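Local coordinates for protein peptidase M3B, oligoendopeptidase F (Enterococcus faecium, PDB 2QR4) that probably hydrolyses peptide bonds in oligopeptides as a metal-dependent endopeptidase of family M3, at residues H259-L269 / M563-E574. Sequence-based numbering, arbitrary orientation. Where two conformers were deposited one is given.
Sequences HLPLLHRYMEL and MSMFEQRLNELE
A charged residue, R265, is a knob in this helix pair: its side chain fits into the hole formed by E567, L570, N571 and E574. L570 returns the fit among L262, R265, Y266 and L269. This is reciprocal knobs-into-holes packing between two nearly parallel helices of the mostly helical M3 fold. The axes of 260-269 and 563-574 come within 10.5 Å at 24°. The R265 chain bends at chi2 and chi3, which brings its guanidinium between E567 and E574. CD2 of L570 sits over the centre of one guanidinium face. R265 NH1 makes a salt bridge to E574 OE2 at 3.0 Å, though as a hydrogen bond it is weak. A second, long bridge joins R265 NH2 to E567 OE2 at 4.0 Å. NH1 and NH2 of R265 both point at N571 OD1, but that oxygen is modelled very close and N571 has two conformers, so the detail is doubtful.

The inner side is apolar. L262 lies between F566 and E567: its CB touches CD2 of F566 and its CD2 touches CB of E567. F566 has CG anti to its backbone N (chi1 -179°), which carries the ring across to 260-269. There its edge meets the face of Y266 in an offset edge-to-face pair, centroids 5.8 Å apart and planes at 89°. L429 of helix 418-454 touches both side chains. Toward the C-terminal end, L269 CD2 touches L573 CD2 at 3.6 Å. At the other end, CG of selenomethionine M563 makes a CH-pi contact over one face of H259, 4.0 Å from the ring centroid.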
ATOM      1  N   HIS A 259     -19.549 -12.629  29.050  1.00 45.12           N
ATOM      2  CA  HIS A 259     -19.049 -12.174  30.356  1.00 36.62           C
ATOM      3  C   HIS A 259     -18.608 -10.700  30.417  1.00 40.39           C
ATOM      4  O   HIS A 259     -17.877 -10.306  31.329  1.00 46.69           O
ATOM      5  CB  HIS A 259     -17.917 -13.074  30.862  1.00 36.41           C
ATOM      6  CG  HIS A 259     -18.352 -14.473  31.149  1.00 49.53           C
ATOM      7  ND1 HIS A 259     -18.824 -14.863  32.382  1.00 45.37           N
ATOM      8  CD2 HIS A 259     -18.420 -15.567  30.354  1.00 38.81           C
ATOM      9  CE1 HIS A 259     -19.165 -16.137  32.337  1.00 31.67           C
ATOM     10  NE2 HIS A 259     -18.925 -16.589  31.121  1.00 44.52           N
ATOM     11  N   LEU A 260     -19.052  -9.891  29.464  1.00 39.66           N
ATOM     12  CA  LEU A 260     -18.749  -8.458  29.481  1.00 38.91           C
ATOM     13  C   LEU A 260     -19.249  -7.772  30.760  1.00 37.55           C
ATOM     14  O   LEU A 260     -18.627  -6.834  31.246  1.00 42.32           O
ATOM     15  CB  LEU A 260     -19.329  -7.752  28.242  1.00 32.92           C
ATOM     16  CG  LEU A 260     -18.673  -8.162  26.925  1.00 44.12           C
ATOM     17  CD1 LEU A 260     -19.346  -7.484  25.777  1.00 31.48           C
ATOM     18  CD2 LEU A 260     -17.166  -7.857  26.931  1.00 31.00           C
ATOM     19  N   PRO A 261     -20.379  -8.230  31.308  1.00 45.56           N
ATOM     20  CA  PRO A 261     -20.773  -7.582  32.570  1.00 51.28           C
ATOM     21  C   PRO A 261     -19.674  -7.598  33.651  1.00 50.17           C
ATOM     22  O   PRO A 261     -19.638  -6.694  34.483  1.00 44.82           O
ATOM     23  CB  PRO A 261     -22.010  -8.390  33.025  1.00 43.12           C
ATOM     24  CG  PRO A 261     -22.593  -8.942  31.728  1.00 40.91           C
ATOM     25  CD  PRO A 261     -21.345  -9.262  30.877  1.00 40.99           C
ATOM     26  N   LEU A 262     -18.800  -8.607  33.659  1.00 40.73           N
ATOM     27  CA  LEU A 262     -17.673  -8.597  34.608  1.00 41.28           C
ATOM     28  C   LEU A 262     -16.718  -7.404  34.404  1.00 45.34           C
ATOM     29  O   LEU A 262     -16.347  -6.754  35.375  1.00 40.00           O
ATOM     30  CB  LEU A 262     -16.890  -9.893  34.548  1.00 38.04           C
ATOM     31  CG  LEU A 262     -17.652 -11.112  35.047  1.00 38.39           C
ATOM     32  CD1 LEU A 262     -16.797 -12.362  34.841  1.00 26.91           C
ATOM     33  CD2 LEU A 262     -18.031 -10.923  36.495  1.00 27.57           C
ATOM     34  N   LEU A 263     -16.341  -7.119  33.151  1.00 34.78           N
ATOM     35  CA  LEU A 263     -15.572  -5.916  32.807  1.00 37.84           C
ATOM     36  C   LEU A 263     -16.340  -4.660  33.213  1.00 47.39           C
ATOM     37  O   LEU A 263     -15.768  -3.735  33.798  1.00 49.68           O
ATOM     38  CB  LEU A 263     -15.311  -5.841  31.296  1.00 42.75           C
ATOM     39  CG  LEU A 263     -13.991  -5.281  30.724  1.00 47.82           C
ATOM     40  CD1 LEU A 263     -14.194  -4.626  29.360  1.00 35.90           C
ATOM     41  CD2 LEU A 263     -13.279  -4.323  31.636  1.00 39.15           C
ATOM     42  N   HIS A 264     -17.631  -4.621  32.873  1.00 35.18           N
ATOM     43  CA  HIS A 264     -18.473  -3.485  33.208  1.00 40.54           C
ATOM     44  C   HIS A 264     -18.349  -3.186  34.687  1.00 35.54           C
ATOM     45  O   HIS A 264     -18.109  -2.041  35.079  1.00 38.60           O
ATOM     46  CB  HIS A 264     -19.944  -3.744  32.838  1.00 39.80           C
ATOM     47  CG  HIS A 264     -20.180  -3.867  31.365  1.00 47.37           C
ATOM     48  ND1 HIS A 264     -21.402  -4.220  30.833  1.00 45.67           N
ATOM     49  CD2 HIS A 264     -19.341  -3.722  30.312  1.00 44.80           C
ATOM     50  CE1 HIS A 264     -21.309  -4.269  29.516  1.00 34.41           C
ATOM     51  NE2 HIS A 264     -20.070  -3.967  29.173  1.00 39.77           N
ATOM     52  N   ARG A 265     -18.484  -4.232  35.496  1.00 33.11           N
ATOM     53  CA  ARG A 265     -18.347  -4.134  36.944  1.00 42.47           C
ATOM     54  C   ARG A 265     -16.969  -3.635  37.381  1.00 49.23           C
ATOM     55  O   ARG A 265     -16.869  -2.817  38.295  1.00 47.40           O
ATOM     56  CB  ARG A 265     -18.586  -5.495  37.584  1.00 44.25           C
ATOM     57  CG  ARG A 265     -19.925  -5.670  38.217  1.00 45.21           C
ATOM     58  CD  ARG A 265     -19.726  -6.161  39.647  1.00 51.13           C
ATOM     59  NE  ARG A 265     -19.654  -7.610  39.736  1.00 43.82           N
ATOM     60  CZ  ARG A 265     -19.291  -8.250  40.837  1.00 45.54           C
ATOM     61  NH1 ARG A 265     -18.947  -7.563  41.913  1.00 43.57           N
ATOM     62  NH2 ARG A 265     -19.253  -9.571  40.860  1.00 47.01           N
ATOM     63  N   TYR A 266     -15.915  -4.149  36.746  1.00 35.32           N
ATOM     64  CA  TYR A 266     -14.551  -3.736  37.081  1.00 39.11           C
ATOM     65  C   TYR A 266     -14.363  -2.246  36.781  1.00 36.03           C
ATOM     66  O   TYR A 266     -13.679  -1.530  37.513  1.00 37.85           O
ATOM     67  CB  TYR A 266     -13.536  -4.588  36.316  1.00 35.18           C
ATOM     68  CG  TYR A 266     -12.096  -4.323  36.678  1.00 33.35           C
ATOM     69  CD1 TYR A 266     -11.727  -4.073  37.987  1.00 33.99           C
ATOM     70  CD2 TYR A 266     -11.100  -4.356  35.714  1.00 40.98           C
ATOM     71  CE1 TYR A 266     -10.420  -3.841  38.329  1.00 33.49           C
ATOM     72  CE2 TYR A 266      -9.784  -4.125  36.046  1.00 42.21           C
ATOM     73  CZ  TYR A 266      -9.449  -3.867  37.362  1.00 44.74           C
ATOM     74  OH  TYR A 266      -8.134  -3.655  37.726  1.00 46.14           O
HETATM   75  N   MSE A 267     -15.015  -1.777  35.722  1.00 32.35           N
HETATM   76  CA  MSE A 267     -14.974  -0.361  35.363  1.00 36.95           C
HETATM   77  C   MSE A 267     -15.730   0.518  36.381  1.00 44.04           C
HETATM   78  O   MSE A 267     -15.245   1.585  36.751  1.00 44.94           O
HETATM   79  CB  MSE A 267     -15.479  -0.158  33.937  1.00 26.59           C
HETATM   80  CG  MSE A 267     -14.591  -0.829  32.884  1.00 48.79           C
HETATM   81 SE   MSE A 267     -12.720  -0.171  32.806  1.00 61.49          SE
HETATM   82  CE  MSE A 267     -11.851  -1.378  34.075  1.00 51.53           C
ATOM     83  N   GLU A 268     -16.880   0.059  36.870  1.00 37.73           N
ATOM     84  CA  GLU A 268     -17.550   0.758  37.967  1.00 43.97           C
ATOM     85  C   GLU A 268     -16.609   0.907  39.158  1.00 45.62           C
ATOM     86  O   GLU A 268     -16.548   1.970  39.791  1.00 44.41           O
ATOM     87  CB  GLU A 268     -18.838   0.045  38.415  1.00 40.10           C
ATOM     88  CG  GLU A 268     -19.882  -0.148  37.305  1.00 51.20           C
ATOM     89  CD  GLU A 268     -20.697   1.125  36.964  1.00 63.66           C
ATOM     90  OE1 GLU A 268     -20.511   2.205  37.592  1.00 48.66           O
ATOM     91  OE2 GLU A 268     -21.540   1.028  36.044  1.00 56.02           O
ATOM     92  N   LEU A 269     -15.873  -0.158  39.463  1.00 42.72           N
ATOM     93  CA  LEU A 269     -14.990  -0.135  40.629  1.00 40.47           C
ATOM     94  C   LEU A 269     -13.885   0.885  40.412  1.00 40.07           C
ATOM     95  O   LEU A 269     -13.598   1.702  41.287  1.00 39.50           O
ATOM     96  CB  LEU A 269     -14.404  -1.515  40.905  1.00 36.87           C
ATOM     97  CG  LEU A 269     -13.370  -1.573  42.015  1.00 37.72           C
ATOM     98  CD1 LEU A 269     -13.975  -1.068  43.308  1.00 37.91           C
ATOM     99  CD2 LEU A 269     -12.889  -3.005  42.153  1.00 37.33           C
HETATM  100  N   MSE A 563     -12.853 -16.715  33.943  1.00 29.80           N
HETATM  101  CA  MSE A 563     -13.902 -15.758  34.255  1.00 36.49           C
HETATM  102  C   MSE A 563     -14.392 -15.883  35.695  1.00 45.44           C
HETATM  103  O   MSE A 563     -14.585 -14.883  36.386  1.00 46.92           O
HETATM  104  CB  MSE A 563     -15.071 -15.921  33.294  1.00 37.57           C
HETATM  105  CG  MSE A 563     -14.766 -15.506  31.870  1.00 39.24           C
HETATM  106 SE   MSE A 563     -14.229 -13.624  31.699  1.00 60.89          SE
HETATM  107  CE  MSE A 563     -13.920 -13.619  29.765  1.00 43.22           C
ATOM    108  N   SER A 564     -14.581 -17.110  36.155  1.00 41.20           N
ATOM    109  CA  SER A 564     -15.069 -17.316  37.501  1.00 43.13           C
ATOM    110  C   SER A 564     -14.059 -16.746  38.484  1.00 47.80           C
ATOM    111  O   SER A 564     -14.421 -16.138  39.504  1.00 45.98           O
ATOM    112  CB  SER A 564     -15.322 -18.797  37.783  1.00 32.70           C
ATOM    113  OG  SER A 564     -15.549 -18.993  39.179  1.00 42.57           O
HETATM  114  N   MSE A 565     -12.787 -16.936  38.169  1.00 34.03           N
HETATM  115  CA  MSE A 565     -11.734 -16.428  39.021  1.00 44.53           C
HETATM  116  C   MSE A 565     -11.684 -14.900  38.999  1.00 43.32           C
HETATM  117  O   MSE A 565     -11.374 -14.264  39.999  1.00 38.02           O
HETATM  118  CB  MSE A 565     -10.398 -16.973  38.562  1.00 30.42           C
HETATM  119  CG  MSE A 565      -9.240 -16.579  39.472  1.00 65.75           C
HETATM  120 SE   MSE A 565      -7.567 -17.469  38.972  1.00 90.46          SE
HETATM  121  CE  MSE A 565      -8.302 -19.214  38.405  1.00 75.33           C
ATOM    122  N   PHE A 566     -11.972 -14.311  37.847  1.00 36.48           N
ATOM    123  CA  PHE A 566     -11.942 -12.863  37.728  1.00 44.85           C
ATOM    124  C   PHE A 566     -13.020 -12.313  38.633  1.00 43.08           C
ATOM    125  O   PHE A 566     -12.787 -11.371  39.388  1.00 44.13           O
ATOM    126  CB  PHE A 566     -12.184 -12.446  36.280  1.00 42.38           C
ATOM    127  CG  PHE A 566     -12.155 -10.966  36.052  1.00 41.88           C
ATOM    128  CD1 PHE A 566     -10.990 -10.339  35.640  1.00 36.66           C
ATOM    129  CD2 PHE A 566     -13.303 -10.205  36.205  1.00 45.65           C
ATOM    130  CE1 PHE A 566     -10.964  -8.974  35.398  1.00 45.31           C
ATOM    131  CE2 PHE A 566     -13.284  -8.832  35.976  1.00 40.77           C
ATOM    132  CZ  PHE A 566     -12.117  -8.216  35.570  1.00 37.39           C
ATOM    133  N   GLU A 567     -14.194 -12.940  38.565  1.00 37.50           N
ATOM    134  CA  GLU A 567     -15.347 -12.550  39.360  1.00 36.50           C
ATOM    135  C   GLU A 567     -15.082 -12.716  40.862  1.00 37.64           C
ATOM    136  O   GLU A 567     -15.334 -11.805  41.648  1.00 48.76           O
ATOM    137  CB  GLU A 567     -16.596 -13.335  38.925  1.00 36.13           C
ATOM    138  CG  GLU A 567     -17.809 -13.152  39.862  1.00 44.87           C
ATOM    139  CD  GLU A 567     -19.097 -13.811  39.353  1.00 45.89           C
ATOM    140  OE1 GLU A 567     -19.029 -14.910  38.760  1.00 58.09           O
ATOM    141  OE2 GLU A 567     -20.185 -13.228  39.550  1.00 50.75           O
ATOM    142  N   GLN A 568     -14.576 -13.864  41.281  1.00 35.47           N
ATOM    143  CA  GLN A 568     -14.339 -14.015  42.710  1.00 42.24           C
ATOM    144  C   GLN A 568     -13.292 -13.041  43.251  1.00 39.64           C
ATOM    145  O   GLN A 568     -13.455 -12.482  44.331  1.00 41.50           O
ATOM    146  CB  GLN A 568     -14.115 -15.480  43.162  1.00 41.85           C
ATOM    147  CG  GLN A 568     -13.193 -16.315  42.345  1.00 50.48           C
ATOM    148  CD  GLN A 568     -13.281 -17.796  42.715  1.00 42.61           C
ATOM    149  OE1 GLN A 568     -13.713 -18.624  41.918  1.00 38.27           O
ATOM    150  NE2 GLN A 568     -12.859 -18.128  43.917  1.00 45.05           N
ATOM    151  N   ARG A 569     -12.246 -12.781  42.485  1.00 36.90           N
ATOM    152  CA  ARG A 569     -11.237 -11.849  42.957  1.00 29.01           C
ATOM    153  C   ARG A 569     -11.747 -10.396  42.905  1.00 37.47           C
ATOM    154  O   ARG A 569     -11.435  -9.583  43.766  1.00 34.44           O
ATOM    155  CB  ARG A 569      -9.925 -12.057  42.213  1.00 32.40           C
ATOM    156  CG  ARG A 569      -9.328 -13.476  42.469  1.00 37.14           C
ATOM    157  CD  ARG A 569      -7.990 -13.669  41.751  1.00 29.97           C
ATOM    158  NE  ARG A 569      -7.332 -14.866  42.222  1.00 38.33           N
ATOM    159  CZ  ARG A 569      -6.221 -15.373  41.699  1.00 37.59           C
ATOM    160  NH1 ARG A 569      -5.656 -14.790  40.655  1.00 35.30           N
ATOM    161  NH2 ARG A 569      -5.690 -16.479  42.217  1.00 31.82           N
ATOM    162  N   LEU A 570     -12.582 -10.104  41.924  1.00 36.04           N
ATOM    163  CA  LEU A 570     -13.243  -8.823  41.825  1.00 29.11           C
ATOM    164  C   LEU A 570     -14.125  -8.607  43.056  1.00 40.96           C
ATOM    165  O   LEU A 570     -14.022  -7.571  43.729  1.00 39.29           O
ATOM    166  CB  LEU A 570     -14.056  -8.771  40.525  1.00 34.02           C
ATOM    167  CG  LEU A 570     -15.012  -7.607  40.263  1.00 42.16           C
ATOM    168  CD1 LEU A 570     -14.293  -6.302  40.500  1.00 39.84           C
ATOM    169  CD2 LEU A 570     -15.523  -7.682  38.835  1.00 34.09           C
ATOM    170  N   ASN A 571     -14.976  -9.591  43.351  0.50 40.86           N
ATOM    171  CA  ASN A 571     -15.839  -9.556  44.536  0.50 37.48           C
ATOM    172  C   ASN A 571     -15.055  -9.371  45.842  0.50 36.16           C
ATOM    173  O   ASN A 571     -15.472  -8.619  46.725  0.50 42.65           O
ATOM    174  CB  ASN A 571     -16.724 -10.812  44.609  0.50 30.88           C
ATOM    175  CG  ASN A 571     -17.937 -10.736  43.684  0.50 43.38           C
ATOM    176  OD1 ASN A 571     -18.269  -9.663  43.162  0.50 37.48           O
ATOM    177  ND2 ASN A 571     -18.622 -11.877  43.495  0.50 20.78           N
ATOM    178  N   GLU A 572     -13.912 -10.042  45.958  1.00 30.62           N
ATOM    179  CA  GLU A 572     -13.063  -9.908  47.147  1.00 40.19           C
ATOM    180  C   GLU A 572     -12.445  -8.503  47.249  1.00 37.42           C
ATOM    181  O   GLU A 572     -12.345  -7.939  48.335  1.00 46.41           O
ATOM    182  CB  GLU A 572     -11.973 -10.998  47.194  1.00 36.32           C
ATOM    183  CG  GLU A 572     -11.000 -10.854  48.381  1.00 34.65           C
ATOM    184  CD  GLU A 572      -9.865 -11.879  48.378  1.00 40.43           C
ATOM    185  OE1 GLU A 572      -9.751 -12.672  47.409  1.00 30.49           O
ATOM    186  OE2 GLU A 572      -9.084 -11.896  49.360  1.00 40.25           O
ATOM    187  N   LEU A 573     -12.047  -7.936  46.117  1.00 42.16           N
ATOM    188  CA  LEU A 573     -11.487  -6.578  46.094  1.00 41.67           C
ATOM    189  C   LEU A 573     -12.517  -5.524  46.534  1.00 43.68           C
ATOM    190  O   LEU A 573     -12.210  -4.639  47.321  1.00 41.32           O
ATOM    191  CB  LEU A 573     -10.958  -6.242  44.691  1.00 35.56           C
ATOM    192  CG  LEU A 573     -10.324  -4.857  44.524  1.00 34.05           C
ATOM    193  CD1 LEU A 573      -9.190  -4.609  45.555  1.00 34.45           C
ATOM    194  CD2 LEU A 573      -9.831  -4.656  43.105  1.00 25.58           C
ATOM    195  N   GLU A 574     -13.735  -5.624  46.014  1.00 39.54           N
ATOM    196  CA  GLU A 574     -14.818  -4.753  46.448  1.00 42.74           C
ATOM    197  C   GLU A 574     -15.059  -4.828  47.955  1.00 49.43           C
ATOM    198  O   GLU A 574     -15.184  -3.798  48.615  1.00 49.81           O
ATOM    199  CB  GLU A 574     -16.107  -5.094  45.709  1.00 33.11           C
ATOM    200  CG  GLU A 574     -16.086  -4.719  44.253  1.00 50.92           C
ATOM    201  CD  GLU A 574     -17.284  -5.249  43.519  1.00 54.11           C
ATOM    202  OE1 GLU A 574     -18.172  -5.814  44.186  1.00 60.45           O
ATOM    203  OE2 GLU A 574     -17.338  -5.110  42.280  1.00 60.31           O
TER
HETATM  204  O   HOH W   1     -17.791  -2.755  41.106  1.00 43.35           O
HETATM  205  O   HOH W   2     -20.645 -10.486  38.963  1.00 45.90           O